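Local coordinates for Alpha/beta hydrolase (PDB 6KSU), which probably acts as a stand-alone, penicillin-binding-protein-like cyclase that closes non-ribosomal peptides into macrolactams by coupling residues of opposite chirality, at residues A[29-34]-A[58-63]; A[89-94]-A[269-274]. All blocks are in the same frame, centred on the assembly; numbering follows the deposited sequence.

Contact 1 of 2, residues A[29-34]-A[58-63]; sequences DAVGAL and SEYATG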
loop_
_atom_site.group_PDB
_atom_site.type_symbol
_atom_site.label_atom_id
_atom_site.label_comp_id
_atom_site.label_asym_id
_atom_site.label_seq_id
_atom_site.Cartn_x
_atom_site.Cartn_y
_atom_site.Cartn_z
ATOM N N ASP A 29 8.507 22.466 16.427
ATOM C CA ASP A 29 7.360 23.151 17.014
ATOM C C ASP A 29 6.314 23.445 15.963
ATOM O O ASP A 29 5.120 23.214 16.179
ATOM C CB ASP A 29 7.807 24.443 17.687
ATOM C CG ASP A 29 8.597 24.180 18.945
ATOM O OD1 ASP A 29 8.442 23.066 19.500
ATOM O OD2 ASP A 29 9.392 25.060 19.349
ATOM N N ALA A 30 6.749 23.942 14.802
ATOM C CA ALA A 30 5.808 24.215 13.726
ATOM C C ALA A 30 5.121 22.947 13.248
ATOM O O ALA A 30 3.946 22.986 12.878
ATOM C CB ALA A 30 6.517 24.907 12.568
ATOM N N VAL A 31 5.817 21.814 13.250
ATOM C CA VAL A 31 5.182 20.596 12.758
ATOM C C VAL A 31 4.093 20.149 13.726
ATOM O O VAL A 31 2.935 19.942 13.335
ATOM C CB VAL A 31 6.230 19.492 12.515
ATOM C CG1 VAL A 31 5.565 18.116 12.450
ATOM C CG2 VAL A 31 6.982 19.751 11.239
ATOM N N GLY A 32 4.441 20.018 15.006
ATOM C CA GLY A 32 3.431 19.705 16.004
ATOM C C GLY A 32 2.261 20.670 15.982
ATOM O O GLY A 32 1.098 20.259 16.053
ATOM N N ALA A 33 2.551 21.968 15.882
ATOM C CA ALA A 33 1.469 22.942 15.814
ATOM C C ALA A 33 0.656 22.757 14.543
ATOM O O ALA A 33 -0.573 22.889 14.566
ATOM C CB ALA A 33 2.028 24.362 15.895
ATOM N N LEU A 34 1.315 22.409 13.438
ATOM C CA LEU A 34 0.598 22.146 12.199
ATOM C C LEU A 34 -0.272 20.904 12.334
ATOM O O LEU A 34 -1.468 20.930 12.012
ATOM C CB LEU A 34 1.588 21.992 11.051
ATOM C CG LEU A 34 0.917 21.933 9.684
ATOM C CD1 LEU A 34 0.333 23.306 9.362
ATOM C CD2 LEU A 34 1.882 21.473 8.621
ATOM N N SER A 58 10.858 13.137 16.445
ATOM C CA SER A 58 9.739 13.893 17.002
ATOM C C SER A 58 8.525 12.982 17.007
ATOM O O SER A 58 8.240 12.337 15.994
ATOM C CB SER A 58 9.417 15.145 16.173
ATOM O OG SER A 58 10.424 16.133 16.295
ATOM N N GLU A 59 7.800 12.940 18.128
ATOM C CA GLU A 59 6.629 12.076 18.269
ATOM C C GLU A 59 5.433 12.918 18.676
ATOM O O GLU A 59 5.397 13.458 19.787
ATOM C CB GLU A 59 6.849 10.966 19.300
ATOM C CG GLU A 59 8.099 10.133 19.126
ATOM C CD GLU A 59 8.110 8.941 20.075
ATOM O OE1 GLU A 59 7.638 7.861 19.652
ATOM O OE2 GLU A 59 8.548 9.090 21.257
ATOM N N TYR A 60 4.449 13.005 17.794
ATOM C CA TYR A 60 3.232 13.738 18.071
ATOM C C TYR A 60 2.093 12.736 18.132
ATOM O O TYR A 60 2.094 11.746 17.394
ATOM C CB TYR A 60 2.987 14.784 16.997
ATOM C CG TYR A 60 4.212 15.632 16.656
ATOM C CD1 TYR A 60 4.555 16.757 17.411
ATOM C CD2 TYR A 60 5.017 15.316 15.569
ATOM C CE1 TYR A 60 5.672 17.533 17.092
ATOM C CE2 TYR A 60 6.131 16.090 15.245
ATOM C CZ TYR A 60 6.450 17.204 16.006
ATOM O OH TYR A 60 7.559 17.965 15.667
ATOM N N ALA A 61 1.145 12.969 19.036
ATOM C CA ALA A 61 0.023 12.061 19.221
ATOM C C ALA A 61 -1.093 12.828 19.895
ATOM O O ALA A 61 -0.838 13.573 20.842
ATOM C CB ALA A 61 0.385 10.849 20.078
ATOM N N THR A 62 -2.327 12.617 19.429
ATOM C CA THR A 62 -3.444 13.386 19.948
ATOM C C THR A 62 -4.725 12.584 19.791
ATOM O O THR A 62 -4.794 11.617 19.022
ATOM C CB THR A 62 -3.534 14.735 19.234
ATOM O OG1 THR A 62 -4.400 15.619 19.949
ATOM C CG2 THR A 62 -4.027 14.554 17.773
ATOM N N GLY A 63 -5.742 12.991 20.553
ATOM C CA GLY A 63 -7.078 12.478 20.331
ATOM C C GLY A 63 -7.341 11.149 21.006
ATOM O O GLY A 63 -6.679 10.760 21.964
#
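Tyr60 brings CE1 of its ring to 3.3 Å from Gly32 CA, on the backbone of helix 23-41. The next ring atom, Tyr60 CD1, is 3.5 Å from that same Gly32 CA. Gly32 has no side chain and meets the ring with its backbone alone, its N also lying 3.5 Å from Tyr60 CE1; the two CA atoms of Gly32 and Tyr60 are 6.3 Å apart. Val31 takes the ring atoms toward the hydroxyl end, CE2 and CZ. Its CG1 meets Tyr60 CE2 at 3.5 Å and Tyr60 CZ at 3.8 Å, the valine and tyrosine side chains crossing at about a right angle. CG1 reaches the ring because it stands anti to the backbone N of Val31 (chi1 161°), while Val31 CB itself packs 3.7 Å from Tyr60 OH. Both Gly32 CA and Val31 CG1 approach the ring obliquely.

This is the N-terminal helix of a beta-lactamase/penicillin-binding-protein fold lying over its antiparallel sheet, here at the outermost strand, 56-63. No hydrogen bond joins the two segments, and the 145 Å² buried between them is largely a matter of one aromatic ring on a helix surface.

What fixes the ring lies just beyond. The phenol oxygen is hydrogen-bonded to the carbonyl oxygen of Arg28, one turn before Gly32, which ties the far end of the tyrosine to the same helix that its carbons touch. Leu49 of the neighbouring strand 46-53 packs on both Val31 and Tyr60, and Phe35 adds another helix contact to the tyrosine. Farther along the strand, Thr62 OG1 is hydrogen-bonded to Glu36 OE2.

Contact 2 of 2, residues A[89-94]-A[269-274]; sequences TAELVM and RPHLAD
Glu91 and His271 come from opposite directions and meet in a single buried hydrogen bond, from His271 NE2 to Glu91 OE2 at 2.9 Å. It is a His-carboxylate pair inside the helical part of the beta-lactamase-like fold. Glu91 sits on helix 85-98, the helix whose start carries a probable SxxK motif with Ser83 and Lys86; His271 belongs to the short 3-10 turn that follows helix 261-268.

Among the neighbours, Leu202 of helix 194-206 and Leu284 touch the glutamate, and Met292 of helix 286-293 packs on the histidine. Phe87, one turn before Glu91 on the same helix, brings its ring to the imidazole with the two planes at about 40°.

The carboxylate and the imidazole are nearly coplanar, their planes 10° apart, and the carboxylate meets the edge of the ring. The glutamate spans the gap with its chain extended beyond CG, which lets the backbones stay well apart; the nearest CA atoms, Glu91 CA and Pro270 CA, are 10.3 Å from each other. The N-H donated by NE2 would tend to stabilise a charged carboxylate, whereas burial works the other way. OE2 lies almost exactly in the ring plane and receives the N-H on its anti lone pair, the one turned away from OE1. The bond is somewhat bent, with an N-H...O angle of 149°, and Glu91 OE2 leans to one side of the ring: it is 3.5 Å from His271 CD2 but 4.0 Å from His271 CE1.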
loop_
_atom_site.group_PDB
_atom_site.type_symbol
_atom_site.label_atom_id
_atom_site.label_comp_id
_atom_site.label_asym_id
_atom_site.label_seq_id
_atom_site.Cartn_x
_atom_site.Cartn_y
_atom_site.Cartn_z
ATOM N N THR A 89 6.537 -6.791 5.535
ATOM C CA THR A 89 6.633 -8.081 4.866
ATOM C C THR A 89 7.789 -8.091 3.873
ATOM O O THR A 89 8.566 -9.057 3.811
ATOM C CB THR A 89 5.311 -8.396 4.168
ATOM O OG1 THR A 89 4.370 -8.799 5.163
ATOM C CG2 THR A 89 5.500 -9.538 3.131
ATOM N N ALA A 90 7.913 -7.019 3.080
ATOM C CA ALA A 90 9.046 -6.912 2.169
ATOM C C ALA A 90 10.345 -6.911 2.944
ATOM O O ALA A 90 11.320 -7.566 2.550
ATOM C CB ALA A 90 8.952 -5.647 1.328
ATOM N N GLU A 91 10.370 -6.181 4.059
ATOM C CA GLU A 91 11.561 -6.142 4.883
ATOM C C GLU A 91 11.886 -7.530 5.430
ATOM O O GLU A 91 13.051 -7.943 5.458
ATOM C CB GLU A 91 11.349 -5.121 5.992
ATOM C CG GLU A 91 11.635 -3.656 5.563
ATOM C CD GLU A 91 11.795 -2.742 6.793
ATOM O OE1 GLU A 91 11.214 -3.083 7.840
ATOM O OE2 GLU A 91 12.511 -1.721 6.735
ATOM N N LEU A 92 10.858 -8.265 5.840
ATOM C CA LEU A 92 11.033 -9.622 6.319
ATOM C C LEU A 92 11.583 -10.518 5.216
ATOM O O LEU A 92 12.551 -11.262 5.426
ATOM C CB LEU A 92 9.693 -10.130 6.832
ATOM C CG LEU A 92 9.699 -11.519 7.442
ATOM C CD1 LEU A 92 10.783 -11.587 8.491
ATOM C CD2 LEU A 92 8.327 -11.808 8.046
ATOM N N VAL A 93 10.991 -10.437 4.017
ATOM C CA VAL A 93 11.454 -11.245 2.891
ATOM C C VAL A 93 12.908 -10.919 2.568
ATOM O O VAL A 93 13.728 -11.815 2.306
ATOM C CB VAL A 93 10.537 -11.028 1.659
ATOM C CG1 VAL A 93 11.140 -11.657 0.426
ATOM C CG2 VAL A 93 9.166 -11.582 1.897
ATOM N N MET A 94 13.252 -9.627 2.585
ATOM C CA MET A 94 14.616 -9.247 2.244
ATOM C C MET A 94 15.626 -9.766 3.264
ATOM O O MET A 94 16.774 -10.029 2.897
ATOM C CB MET A 94 14.736 -7.730 2.106
ATOM C CG MET A 94 14.023 -7.147 0.906
ATOM S SD MET A 94 14.413 -7.934 -0.696
ATOM C CE MET A 94 15.901 -7.052 -1.113
ATOM N N ARG A 269 14.446 3.268 9.561
ATOM C CA ARG A 269 15.784 3.729 9.923
ATOM C C ARG A 269 16.889 3.093 9.089
ATOM O O ARG A 269 17.754 3.840 8.607
ATOM C CB ARG A 269 16.017 3.523 11.430
ATOM C CG ARG A 269 15.085 4.373 12.318
ATOM C CD ARG A 269 15.511 5.828 12.360
ATOM N NE ARG A 269 16.951 5.976 12.557
ATOM C CZ ARG A 269 17.538 6.057 13.746
ATOM N NH1 ARG A 269 16.800 6.013 14.849
ATOM N NH2 ARG A 269 18.860 6.194 13.827
ATOM N N PRO A 270 16.938 1.768 8.868
ATOM C CA PRO A 270 18.013 1.209 8.018
ATOM C C PRO A 270 18.007 1.707 6.577
ATOM O O PRO A 270 18.969 1.424 5.851
ATOM C CB PRO A 270 17.770 -0.314 8.066
ATOM C CG PRO A 270 16.916 -0.530 9.250
ATOM C CD PRO A 270 16.074 0.699 9.403
ATOM N N HIS A 271 16.967 2.408 6.129
ATOM C CA HIS A 271 16.915 2.863 4.750
ATOM C C HIS A 271 17.605 4.192 4.534
ATOM O O HIS A 271 17.766 4.604 3.392
ATOM C CB HIS A 271 15.464 2.971 4.266
ATOM C CG HIS A 271 14.765 1.654 4.218
ATOM N ND1 HIS A 271 14.601 0.940 3.053
ATOM C CD2 HIS A 271 14.213 0.906 5.199
ATOM C CE1 HIS A 271 13.989 -0.198 3.319
ATOM N NE2 HIS A 271 13.736 -0.241 4.616
ATOM N N LEU A 272 18.038 4.861 5.581
ATOM C CA LEU A 272 18.489 6.229 5.414
ATOM C C LEU A 272 19.998 6.294 5.296
ATOM O O LEU A 272 20.720 5.361 5.669
ATOM C CB LEU A 272 18.010 7.096 6.573
ATOM C CG LEU A 272 16.574 6.836 7.013
ATOM C CD1 LEU A 272 16.293 7.592 8.336
ATOM C CD2 LEU A 272 15.635 7.311 5.940
ATOM N N ALA A 273 20.452 7.422 4.744
ATOM C CA ALA A 273 21.880 7.696 4.608
ATOM C C ALA A 273 22.618 7.456 5.915
ATOM O O ALA A 273 23.643 6.768 5.949
ATOM C CB ALA A 273 22.088 9.141 4.149
ATOM N N ASP A 274 22.101 8.016 7.013
ATOM C CA ASP A 274 22.748 7.946 8.317
ATOM C C ASP A 274 22.513 6.615 9.037
ATOM O O ASP A 274 22.597 6.566 10.270
ATOM C CB ASP A 274 22.276 9.116 9.189
ATOM C CG ASP A 274 20.803 9.005 9.578
ATOM O OD1 ASP A 274 20.107 8.099 9.058
ATOM O OD2 ASP A 274 20.336 9.821 10.409
#

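Overall arrangement
From the N terminus the chain runs through helix 23-41, turns into strand 46-53 and comes back along strand 56-63; contact 1 closes this short loop, with 23 residues between its segments, setting the first helix over the outermost strand of the seven-stranded sheet. The chain then enters the helical region, where contact 2 closes a far longer loop of 174 residues, about a third of it helical, joining helix 85-98 to the turn after helix 261-268. The loops neither nest nor cross but follow in series. The centres of contact 1 and contact 2 are about 25 Å apart, and the two do not touch. The eight-stranded C-terminal barrel, residues 394-470, comes after both.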